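Exodeoxyribonuclease III (Methanosarcina mazei, PDB 5J8N) probably acts as a metal-dependent AP endonuclease and double-stranded DNA 3'-5' exonuclease of the exonuclease III family, cutting phosphodiester bonds with magnesium or manganese. Local coordinates at residues T100-E103 against D104-L107; A155-E158 against I159-A162; R178-M181 against D182-A186; G218-L221 against D222-F225. The protein carries 3 engineered substitutions. All coordinates share one frame; numbering follows the deposited sequence.

Interaction 1 of 4, residues T100-E103 against D104-L107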
loop_
_atom_site.group_PDB
_atom_site.type_symbol
_atom_site.label_atom_id
_atom_site.label_comp_id
_atom_site.label_asym_id
_atom_site.label_seq_id
_atom_site.Cartn_x
_atom_site.Cartn_y
_atom_site.Cartn_z
ATOM N N THR A 100 9.214 7.579 -4.039
ATOM C CA THR A 100 9.810 7.762 -5.359
ATOM C C THR A 100 9.050 8.885 -6.055
ATOM O O THR A 100 7.830 8.774 -6.229
ATOM C CB THR A 100 9.739 6.451 -6.204
ATOM O OG1 THR A 100 8.393 5.973 -6.186
ATOM C CG2 THR A 100 10.667 5.386 -5.634
ATOM N N ASP A 101 9.747 9.927 -6.480
ATOM C CA ASP A 101 9.104 11.053 -7.181
ATOM C C ASP A 101 9.193 10.800 -8.652
ATOM O O ASP A 101 10.268 10.417 -9.151
ATOM C CB ASP A 101 9.779 12.386 -6.846
ATOM C CG ASP A 101 9.616 12.782 -5.387
ATOM O OD1 ASP A 101 9.076 12.005 -4.576
ATOM O OD2 ASP A 101 9.972 13.926 -5.099
ATOM N N TYR A 102 8.102 11.102 -9.361
ATOM C CA TYR A 102 8.126 11.107 -10.832
ATOM C C TYR A 102 7.825 12.508 -11.338
ATOM O O TYR A 102 7.527 13.427 -10.544
ATOM C CB TYR A 102 7.143 10.069 -11.375
ATOM C CG TYR A 102 7.526 8.702 -10.899
ATOM C CD1 TYR A 102 8.538 7.973 -11.552
ATOM C CD2 TYR A 102 6.938 8.147 -9.763
ATOM C CE1 TYR A 102 8.966 6.733 -11.051
ATOM C CE2 TYR A 102 7.341 6.902 -9.268
ATOM C CZ TYR A 102 8.349 6.202 -9.931
ATOM O OH TYR A 102 8.797 4.999 -9.424
ATOM N N GLU A 103 7.930 12.727 -12.662
ATOM C CA GLU A 103 7.721 14.080 -13.155
ATOM C C GLU A 103 6.323 14.565 -12.804
ATOM O O GLU A 103 6.174 15.742 -12.522
ATOM C CB GLU A 103 7.913 14.171 -14.680
ATOM C CG GLU A 103 9.313 13.850 -15.178
ATOM C CD GLU A 103 10.340 14.894 -14.793
ATOM O OE1 GLU A 103 9.959 15.941 -14.220
ATOM O OE2 GLU A 103 11.543 14.650 -15.044
ATOM N N ASP A 104 5.343 13.672 -12.780
ATOM C CA ASP A 104 3.953 14.097 -12.624
ATOM C C ASP A 104 3.377 13.946 -11.219
ATOM O O ASP A 104 2.286 14.468 -10.940
ATOM C CB ASP A 104 3.067 13.313 -13.594
ATOM C CG ASP A 104 3.352 13.658 -15.057
ATOM O OD1 ASP A 104 3.111 14.824 -15.413
ATOM O OD2 ASP A 104 3.806 12.742 -15.781
ATOM N N PHE A 105 4.078 13.281 -10.304
ATOM C CA PHE A 105 3.544 13.098 -8.969
ATOM C C PHE A 105 4.587 12.477 -8.085
ATOM O O PHE A 105 5.561 11.887 -8.584
ATOM C CB PHE A 105 2.277 12.195 -8.957
ATOM C CG PHE A 105 2.490 10.799 -9.545
ATOM C CD1 PHE A 105 2.375 10.618 -10.915
ATOM C CD2 PHE A 105 2.820 9.727 -8.740
ATOM C CE1 PHE A 105 2.576 9.356 -11.473
ATOM C CE2 PHE A 105 2.993 8.441 -9.297
ATOM C CZ PHE A 105 2.879 8.259 -10.652
ATOM N N VAL A 106 4.349 12.581 -6.789
ATOM C CA VAL A 106 5.124 11.912 -5.751
ATOM C C VAL A 106 4.418 10.613 -5.346
ATOM O O VAL A 106 3.218 10.669 -5.037
ATOM C CB VAL A 106 5.265 12.796 -4.520
ATOM C CG1 VAL A 106 5.953 12.066 -3.366
ATOM C CG2 VAL A 106 6.041 14.112 -4.876
ATOM N N LEU A 107 5.141 9.486 -5.316
ATOM C CA LEU A 107 4.575 8.221 -4.892
ATOM C C LEU A 107 5.120 7.792 -3.548
ATOM O O LEU A 107 6.347 7.699 -3.371
ATOM C CB LEU A 107 4.894 7.152 -5.907
ATOM C CG LEU A 107 4.426 5.743 -5.572
ATOM C CD1 LEU A 107 2.879 5.615 -5.467
ATOM C CD2 LEU A 107 4.920 4.751 -6.661
#

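Interaction 2 of 4, residues A155-E158 against I159-A162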
loop_
_atom_site.group_PDB
_atom_site.type_symbol
_atom_site.label_atom_id
_atom_site.label_comp_id
_atom_site.label_asym_id
_atom_site.label_seq_id
_atom_site.Cartn_x
_atom_site.Cartn_y
_atom_site.Cartn_z
ATOM N N ALA A 155 -9.720 -1.275 7.958
ATOM C CA ALA A 155 -10.903 -1.161 7.103
ATOM C C ALA A 155 -11.634 0.101 7.533
ATOM O O ALA A 155 -12.027 0.227 8.690
ATOM C CB ALA A 155 -11.804 -2.432 7.271
ATOM N N HIS A 156 -11.829 1.027 6.582
ATOM C CA HIS A 156 -12.267 2.367 6.961
ATOM C C HIS A 156 -13.679 2.367 7.532
ATOM O O HIS A 156 -13.936 2.918 8.629
ATOM C CB HIS A 156 -12.174 3.271 5.732
ATOM C CG HIS A 156 -12.459 4.700 6.018
ATOM N ND1 HIS A 156 -12.660 5.620 5.007
ATOM C CD2 HIS A 156 -12.611 5.371 7.183
ATOM C CE1 HIS A 156 -12.913 6.802 5.549
ATOM N NE2 HIS A 156 -12.889 6.680 6.865
ATOM N N LYS A 157 -14.624 1.780 6.804
ATOM C CA LYS A 157 -16.060 1.864 7.110
ATOM C C LYS A 157 -16.620 0.439 7.222
ATOM O O LYS A 157 -15.953 -0.539 6.841
ATOM C CB LYS A 157 -16.836 2.668 6.031
ATOM C CG LYS A 157 -16.333 4.097 5.891
ATOM C CD LYS A 157 -17.063 4.812 4.746
ATOM C CE LYS A 157 -16.561 6.220 4.510
ATOM N NZ LYS A 157 -17.237 7.192 5.428
ATOM N N GLU A 158 -17.831 0.313 7.762
ATOM C CA GLU A 158 -18.464 -1.003 7.890
ATOM C C GLU A 158 -18.542 -1.705 6.543
ATOM O O GLU A 158 -18.385 -2.927 6.486
ATOM C CB GLU A 158 -19.848 -0.877 8.532
ATOM C CG GLU A 158 -19.752 -0.495 10.032
ATOM C CD GLU A 158 -21.065 -0.632 10.771
ATOM O OE1 GLU A 158 -21.966 -1.315 10.247
ATOM O OE2 GLU A 158 -21.188 -0.023 11.866
ATOM N N ILE A 159 -18.733 -0.956 5.457
ATOM C CA ILE A 159 -18.822 -1.575 4.137
ATOM C C ILE A 159 -17.462 -2.160 3.718
ATOM O O ILE A 159 -17.413 -2.953 2.754
ATOM C CB ILE A 159 -19.333 -0.552 3.093
ATOM C CG1 ILE A 159 -19.848 -1.192 1.822
ATOM C CG2 ILE A 159 -18.335 0.550 2.799
ATOM C CD1 ILE A 159 -20.426 -0.170 0.886
ATOM N N ASP A 160 -16.370 -1.791 4.417
ATOM C CA ASP A 160 -15.043 -2.265 4.032
ATOM C C ASP A 160 -14.650 -3.604 4.649
ATOM O O ASP A 160 -13.525 -4.053 4.466
ATOM C CB ASP A 160 -14.013 -1.202 4.358
ATOM C CG ASP A 160 -14.218 0.036 3.525
ATOM O OD1 ASP A 160 -14.263 -0.138 2.278
ATOM O OD2 ASP A 160 -14.358 1.164 4.053
ATOM N N LEU A 161 -15.551 -4.293 5.332
ATOM C CA LEU A 161 -15.280 -5.679 5.712
ATOM C C LEU A 161 -16.567 -6.463 5.807
ATOM O O LEU A 161 -17.656 -5.907 5.949
ATOM C CB LEU A 161 -14.462 -5.789 7.037
ATOM C CG LEU A 161 -15.155 -5.490 8.370
ATOM C CD1 LEU A 161 -14.214 -5.881 9.560
ATOM C CD2 LEU A 161 -15.489 -3.978 8.464
ATOM N N ALA A 162 -16.446 -7.787 5.690
ATOM C CA ALA A 162 -17.626 -8.624 5.684
ATOM C C ALA A 162 -18.308 -8.781 7.034
ATOM O O ALA A 162 -19.522 -8.976 7.059
ATOM C CB ALA A 162 -17.281 -10.031 5.138
#

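Interaction 3 of 4, residues R178-M181 against D182-A186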
loop_
_atom_site.group_PDB
_atom_site.type_symbol
_atom_site.label_atom_id
_atom_site.label_comp_id
_atom_site.label_asym_id
_atom_site.label_seq_id
_atom_site.Cartn_x
_atom_site.Cartn_y
_atom_site.Cartn_z
ATOM N N ARG A 178 -10.324 3.978 12.537
ATOM C CA ARG A 178 -11.272 4.469 11.535
ATOM C C ARG A 178 -11.332 5.996 11.597
ATOM O O ARG A 178 -11.384 6.646 10.529
ATOM C CB ARG A 178 -12.635 3.855 11.785
ATOM C CG ARG A 178 -12.612 2.306 11.659
ATOM C CD ARG A 178 -13.916 1.719 12.156
ATOM N NE ARG A 178 -15.025 2.200 11.312
ATOM C CZ ARG A 178 -16.306 2.122 11.647
ATOM N NH1 ARG A 178 -16.688 1.586 12.821
ATOM N NH2 ARG A 178 -17.223 2.580 10.800
ATOM N N ALA A 179 -11.272 6.554 12.812
ATOM C CA ALA A 179 -11.365 8.011 13.003
ATOM C C ALA A 179 -10.121 8.631 12.386
ATOM O O ALA A 179 -10.176 9.737 11.809
ATOM C CB ALA A 179 -11.494 8.377 14.474
ATOM N N TRP A 180 -8.972 7.981 12.543
ATOM C CA TRP A 180 -7.769 8.544 11.931
ATOM C C TRP A 180 -7.940 8.582 10.415
ATOM O O TRP A 180 -7.541 9.564 9.777
ATOM C CB TRP A 180 -6.489 7.780 12.321
ATOM C CG TRP A 180 -5.339 8.367 11.558
ATOM C CD1 TRP A 180 -4.624 9.484 11.897
ATOM C CD2 TRP A 180 -4.869 7.970 10.257
ATOM N NE1 TRP A 180 -3.717 9.773 10.890
ATOM C CE2 TRP A 180 -3.846 8.856 9.886
ATOM C CE3 TRP A 180 -5.177 6.916 9.409
ATOM C CZ2 TRP A 180 -3.129 8.727 8.681
ATOM C CZ3 TRP A 180 -4.478 6.778 8.200
ATOM C CH2 TRP A 180 -3.464 7.710 7.837
ATOM N N MET A 181 -8.505 7.537 9.799
ATOM C CA MET A 181 -8.735 7.571 8.355
ATOM C C MET A 181 -9.675 8.719 7.979
ATOM O O MET A 181 -9.445 9.403 6.969
ATOM C CB MET A 181 -9.274 6.244 7.906
ATOM C CG MET A 181 -8.220 5.092 8.013
ATOM S SD MET A 181 -8.671 3.619 7.102
ATOM C CE MET A 181 -8.468 4.199 5.436
ATOM N N ASP A 182 -10.700 8.985 8.785
ATOM C CA ASP A 182 -11.576 10.122 8.536
ATOM C C ASP A 182 -10.736 11.409 8.502
ATOM O O ASP A 182 -10.913 12.268 7.612
ATOM C CB ASP A 182 -12.639 10.267 9.619
ATOM C CG ASP A 182 -13.700 9.161 9.606
ATOM O OD1 ASP A 182 -13.972 8.552 8.523
ATOM O OD2 ASP A 182 -14.291 8.941 10.702
ATOM N N LYS A 183 -9.861 11.569 9.499
ATOM C CA LYS A 183 -9.048 12.790 9.657
ATOM C C LYS A 183 -8.108 12.926 8.448
ATOM O O LYS A 183 -7.965 14.027 7.900
ATOM C CB LYS A 183 -8.270 12.717 10.953
ATOM C CG LYS A 183 -7.330 13.899 11.187
ATOM C CD LYS A 183 -6.469 13.535 12.412
ATOM C CE LYS A 183 -5.436 14.623 12.693
ATOM N NZ LYS A 183 -4.633 14.285 13.923
ATOM N N PHE A 184 -7.491 11.824 8.029
ATOM C CA PHE A 184 -6.613 11.818 6.861
ATOM C C PHE A 184 -7.388 12.304 5.611
ATOM O O PHE A 184 -6.985 13.251 4.946
ATOM C CB PHE A 184 -6.086 10.385 6.714
ATOM C CG PHE A 184 -5.366 10.064 5.418
ATOM C CD1 PHE A 184 -4.585 10.997 4.738
ATOM C CD2 PHE A 184 -5.439 8.763 4.929
ATOM C CE1 PHE A 184 -3.902 10.629 3.555
ATOM C CE2 PHE A 184 -4.766 8.410 3.760
ATOM C CZ PHE A 184 -4.012 9.346 3.092
ATOM N N LEU A 185 -8.518 11.663 5.312
ATOM C CA LEU A 185 -9.221 12.070 4.080
ATOM C C LEU A 185 -9.693 13.509 4.157
ATOM O O LEU A 185 -9.627 14.223 3.171
ATOM C CB LEU A 185 -10.390 11.129 3.789
ATOM C CG LEU A 185 -10.000 9.655 3.568
ATOM C CD1 LEU A 185 -11.215 8.857 3.137
ATOM C CD2 LEU A 185 -8.890 9.499 2.535
ATOM N N ALA A 186 -10.159 13.946 5.330
ATOM C CA ALA A 186 -10.598 15.318 5.511
ATOM C C ALA A 186 -9.491 16.358 5.308
ATOM O O ALA A 186 -9.797 17.523 4.983
ATOM C CB ALA A 186 -11.236 15.486 6.880
#

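Interaction 4 of 4, residues G218-L221 against D222-F225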
loop_
_atom_site.group_PDB
_atom_site.type_symbol
_atom_site.label_atom_id
_atom_site.label_comp_id
_atom_site.label_asym_id
_atom_site.label_seq_id
_atom_site.Cartn_x
_atom_site.Cartn_y
_atom_site.Cartn_z
ATOM N N GLY A 218 -13.878 -11.047 3.825
ATOM C CA GLY A 218 -12.697 -10.250 3.627
ATOM C C GLY A 218 -12.741 -8.895 4.286
ATOM O O GLY A 218 -13.781 -8.493 4.878
ATOM N N TRP A 219 -11.611 -8.206 4.126
ATOM C CA TRP A 219 -11.450 -6.823 4.609
ATOM C C TRP A 219 -10.798 -6.044 3.515
ATOM O O TRP A 219 -9.894 -6.583 2.870
ATOM C CB TRP A 219 -10.541 -6.776 5.852
ATOM C CG TRP A 219 -10.929 -7.529 7.068
ATOM C CD1 TRP A 219 -11.309 -8.843 7.177
ATOM C CD2 TRP A 219 -10.850 -7.021 8.405
ATOM N NE1 TRP A 219 -11.506 -9.173 8.503
ATOM C CE2 TRP A 219 -11.222 -8.070 9.274
ATOM C CE3 TRP A 219 -10.499 -5.764 8.943
ATOM C CZ2 TRP A 219 -11.247 -7.917 10.671
ATOM C CZ3 TRP A 219 -10.523 -5.612 10.360
ATOM C CH2 TRP A 219 -10.890 -6.690 11.186
ATOM N N ARG A 220 -11.148 -4.772 3.333
ATOM C CA ARG A 220 -10.385 -3.895 2.436
ATOM C C ARG A 220 -9.353 -3.149 3.270
ATOM O O ARG A 220 -9.677 -2.189 3.986
ATOM C CB ARG A 220 -11.316 -2.930 1.702
ATOM C CG ARG A 220 -10.609 -2.293 0.508
ATOM C CD ARG A 220 -11.611 -1.547 -0.419
ATOM N NE ARG A 220 -12.252 -0.414 0.289
ATOM C CZ ARG A 220 -11.921 0.877 0.141
ATOM N NH1 ARG A 220 -12.571 1.821 0.849
ATOM N NH2 ARG A 220 -10.991 1.277 -0.733
ATOM N N LEU A 221 -8.125 -3.656 3.229
ATOM C CA LEU A 221 -6.987 -3.097 3.977
ATOM C C LEU A 221 -6.033 -2.320 3.102
ATOM O O LEU A 221 -5.168 -1.616 3.625
ATOM C CB LEU A 221 -6.180 -4.222 4.649
ATOM C CG LEU A 221 -7.021 -5.133 5.567
ATOM C CD1 LEU A 221 -6.131 -6.173 6.205
ATOM C CD2 LEU A 221 -7.688 -4.283 6.678
ATOM N N ASP A 222 -6.159 -2.501 1.776
ATOM C CA ASP A 222 -5.187 -1.944 0.827
ATOM C C ASP A 222 -5.873 -0.893 0.014
ATOM O O ASP A 222 -6.998 -1.094 -0.473
ATOM C CB ASP A 222 -4.641 -3.070 -0.072
ATOM C CG ASP A 222 -4.006 -4.135 0.760
ATOM O OD1 ASP A 222 -2.825 -3.958 1.154
ATOM O OD2 ASP A 222 -4.701 -5.120 1.091
ATOM N N TYR A 223 -5.180 0.237 -0.196
ATOM C CA TYR A 223 -5.786 1.431 -0.781
ATOM C C TYR A 223 -4.790 2.145 -1.684
ATOM O O TYR A 223 -3.569 1.973 -1.528
ATOM C CB TYR A 223 -6.180 2.420 0.321
ATOM C CG TYR A 223 -7.135 1.944 1.387
ATOM C CD1 TYR A 223 -6.705 1.097 2.415
ATOM C CD2 TYR A 223 -8.445 2.433 1.430
ATOM C CE1 TYR A 223 -7.566 0.684 3.423
ATOM C CE2 TYR A 223 -9.344 2.014 2.440
ATOM C CZ TYR A 223 -8.855 1.171 3.443
ATOM O OH TYR A 223 -9.726 0.829 4.459
ATOM N N VAL A 224 -5.321 2.955 -2.577
ATOM C CA VAL A 224 -4.476 3.995 -3.173
ATOM C C VAL A 224 -5.197 5.293 -2.932
ATOM O O VAL A 224 -6.349 5.496 -3.348
ATOM C CB VAL A 224 -4.161 3.798 -4.677
ATOM C CG1 VAL A 224 -3.141 4.834 -5.120
ATOM C CG2 VAL A 224 -3.646 2.372 -4.964
ATOM N N PHE A 225 -4.550 6.220 -2.238
ATOM C CA PHE A 225 -5.065 7.556 -1.983
ATOM C C PHE A 225 -4.419 8.552 -2.900
ATOM O O PHE A 225 -3.253 8.370 -3.300
ATOM C CB PHE A 225 -4.799 7.982 -0.544
ATOM C CG PHE A 225 -5.270 6.989 0.478
ATOM C CD1 PHE A 225 -6.622 6.940 0.843
ATOM C CD2 PHE A 225 -4.385 6.125 1.039
ATOM C CE1 PHE A 225 -7.059 6.007 1.815
ATOM C CE2 PHE A 225 -4.801 5.190 2.014
ATOM C CZ PHE A 225 -6.161 5.128 2.372
HETATM O O HOH W 1 -8.825 0.054 -2.154
#

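Interaction 1 of 4, residues T100-E103 against D104-L107
Tyr102 sets CG beside its backbone N, anti to the carbonyl carbon (chi1 -61°), whereas Phe105 holds CG between N and the carbonyl carbon (chi1 58°), and these two torsions bring the rings alongside each other, pointing the same way. Their planes are inclined at 46°, neither stacked nor edge-to-face, and the nearest carbons are Tyr102 CD2 and Phe105 CE2 at 4.0 Å. Leu107 reaches the edge of the tyrosine ring near its plane, with CD2 4.2 Å from Tyr102 CE2. On the same face of the sheet, Thr100 lays OG1 against the leucine, 3.7 Å from Leu107 CB. The chain here is the tip of the beta hairpin joining strands 97-101 and 106-111, reversed by a type I turn with Glu103 and Asp104 at its corners. Tyr102 N donates to Phe105 O at 2.8 Å, nearly straight on to the carbonyl; the return bond from Phe105 N to Tyr102 O is weak. Farther from the turn, Thr100 and Leu107 form an antiparallel hydrogen-bonded pair, with Thr100 N to Leu107 O and Leu107 N to Thr100 O both 2.9 Å. Between these pairs sits the non-hydrogen-bonded pair Asp101 and Val106, whose side chains lie together on the other face, Asp101 OD1 being 3.3 Å from Val106 CG1. The Asp101 carboxylate makes its salt bridge with Arg99. Ile33 of strand 33-37 touches Tyr102, Phe105 and Leu107, while the Tyr102 hydroxyl is hydrogen-bonded to Ser75 and Tyr4 meets the Phe105 ring edge-to-face.

Interaction 2 of 4, residues A155-E158 against I159-A162
Lys157 N donates to Asp160 OD2 over 2.8 Å, using the anti lone pair of that oxygen, while the other carboxylate oxygen, OD1, is gripped by salt bridges from Arg220 and Arg194. Both oxygens of this buried side chain thus have partners, which should hold the carboxylate firmly in rotation. With CG anti to its own carbonyl carbon (chi1 -65°), Asp160 brings the carboxylate back to Lys157 at the start of the same turn. The backbones answer with Asp160 N to Lys157 O, also 2.8 Å, although the donor stands 55° above the carbonyl plane. One residue on, Leu161 N reaches Glu158 O in a weak bond. The two successive type I turns make a short 3-10 turn, and the bond from Lys157 N to the Asp160 carboxylate resembles one half of a capping box at its start. Apolar groups close in around the polar core: His156 CB and Lys157 CB each lie 3.5 Å from Asp160 OD2, Ala155 CB sits 3.9 Å from Asp160 CB, and Leu161 CD2 comes within 4.2 Å of Ala155 CB. The His156 ring leads away to helix 175-186, where NE2 is hydrogen-bonded to Asp182. The turn belongs to the loop that follows strand 146-149 and carries Asp151 and Asn153, predicted catalytic residues of the DNase I-like active site.

Interaction 3 of 4, residues R178-M181 against D182-A186
Helix 175-186 carries an aromatic pair one turn apart, Trp180 and Phe184. Both side chains leave the helix with CG anti to the backbone N, which sends the second ring along the same flank as the first. Phe184 CB stands over the face of the indole, 4.0 Å from the centroid of the six-membered ring of Trp180 and 14° off its normal, a CH-pi contact. The phenyl and indole planes are near parallel, 20° apart, but slid so far that the rings barely overlap; the closest carbons are Trp180 CH2 and Phe184 CD2 at 3.7 Å. The backbone bond from Phe184 N to Trp180 O, 2.9 Å, fixes the spacing of the two residues. It is part of the regular i to i+4 bonding, which continues with Leu185 N to Met181 O at 3.0 Å and includes Asp182 N to Arg178 O. Tyr129 of helix 119-141 stacks on Trp180, and Phe132 and Phe225 each meet Phe184 edge-to-face, while Met181 and Leu185 turn to strand 218-227. The pair lies on the buried flank of this amphipathic helix, whose Ala179, Asp182 and Lys183 are exposed and which packs against helix 119-141 and strand 218-227 of the DNase I-like fold.

Interaction 4 of 4, residues G218-L221 against D222-F225
The Arg220 guanidinium has Tyr223 CE2 over one face, 3.4 Å above the plane and toward the rim of the group, and a water in plane at its edge. The two planes are inclined at 58° and the side chains cross at about a right angle, so the phenol leans on the guanidinium by one side, with Arg220 NH2 3.5 Å from Tyr223 CD2. At the edge of the tyrosine ring, near its plane, lies Leu221 O, 3.3 Å from Tyr223 CE1. The bend at chi3 of Arg220 (64°) curls the guanidinium back toward the following residues. There the water accepts from Arg220 NH2 at 2.9 Å and donates to Asp222 O at 2.7 Å, tying the arginine to the strand backbone. Salt bridges from NE to Asp160 and from NH1 to Asp191 give the buried cation two carboxylate partners and probably hold the guanidinium in its orientation against the ring. The Tyr223 hydroxyl is hydrogen-bonded to Thr154 O. Arg220 and Leu221 interrupt the strand between its weakly bonded 218-219 portion and 222-225. The side chains of Leu221 and Asp222 stay close together, Leu221 CB 4.0 Å from Asp222 OD2, and that oxygen bonds both Ser204 and His248 ND1. Arg220 and Tyr223 thus pack beside an aspartate predicted to be important for catalysis; the Asp-His pair it forms with His248, itself a predicted proton acceptor, is characteristic of the active site of exonuclease III-type AP endonucleases.

How the interactions relate
Along the chain the four contacts come in series. Interaction 1, at a hairpin tip, stands apart: its centre is about 30 Å from that of interaction 2, on the opposite side of the chain's centre, though strands 106-111 and 218-227 put it on the same sheet as interaction 4. Interactions 2, 3 and 4 form one touching cluster, with centres about 9 to 14 Å apart. His156 and Asp160 link the 155-162 loop to helix 175-186 and strand 218-227 respectively, while Met181 and Phe184 pack the helix on Tyr223 and Phe225. The cluster thereby ties loop, helix and strand together beside the predicted catalytic residues, whereas interaction 1 lies away from them.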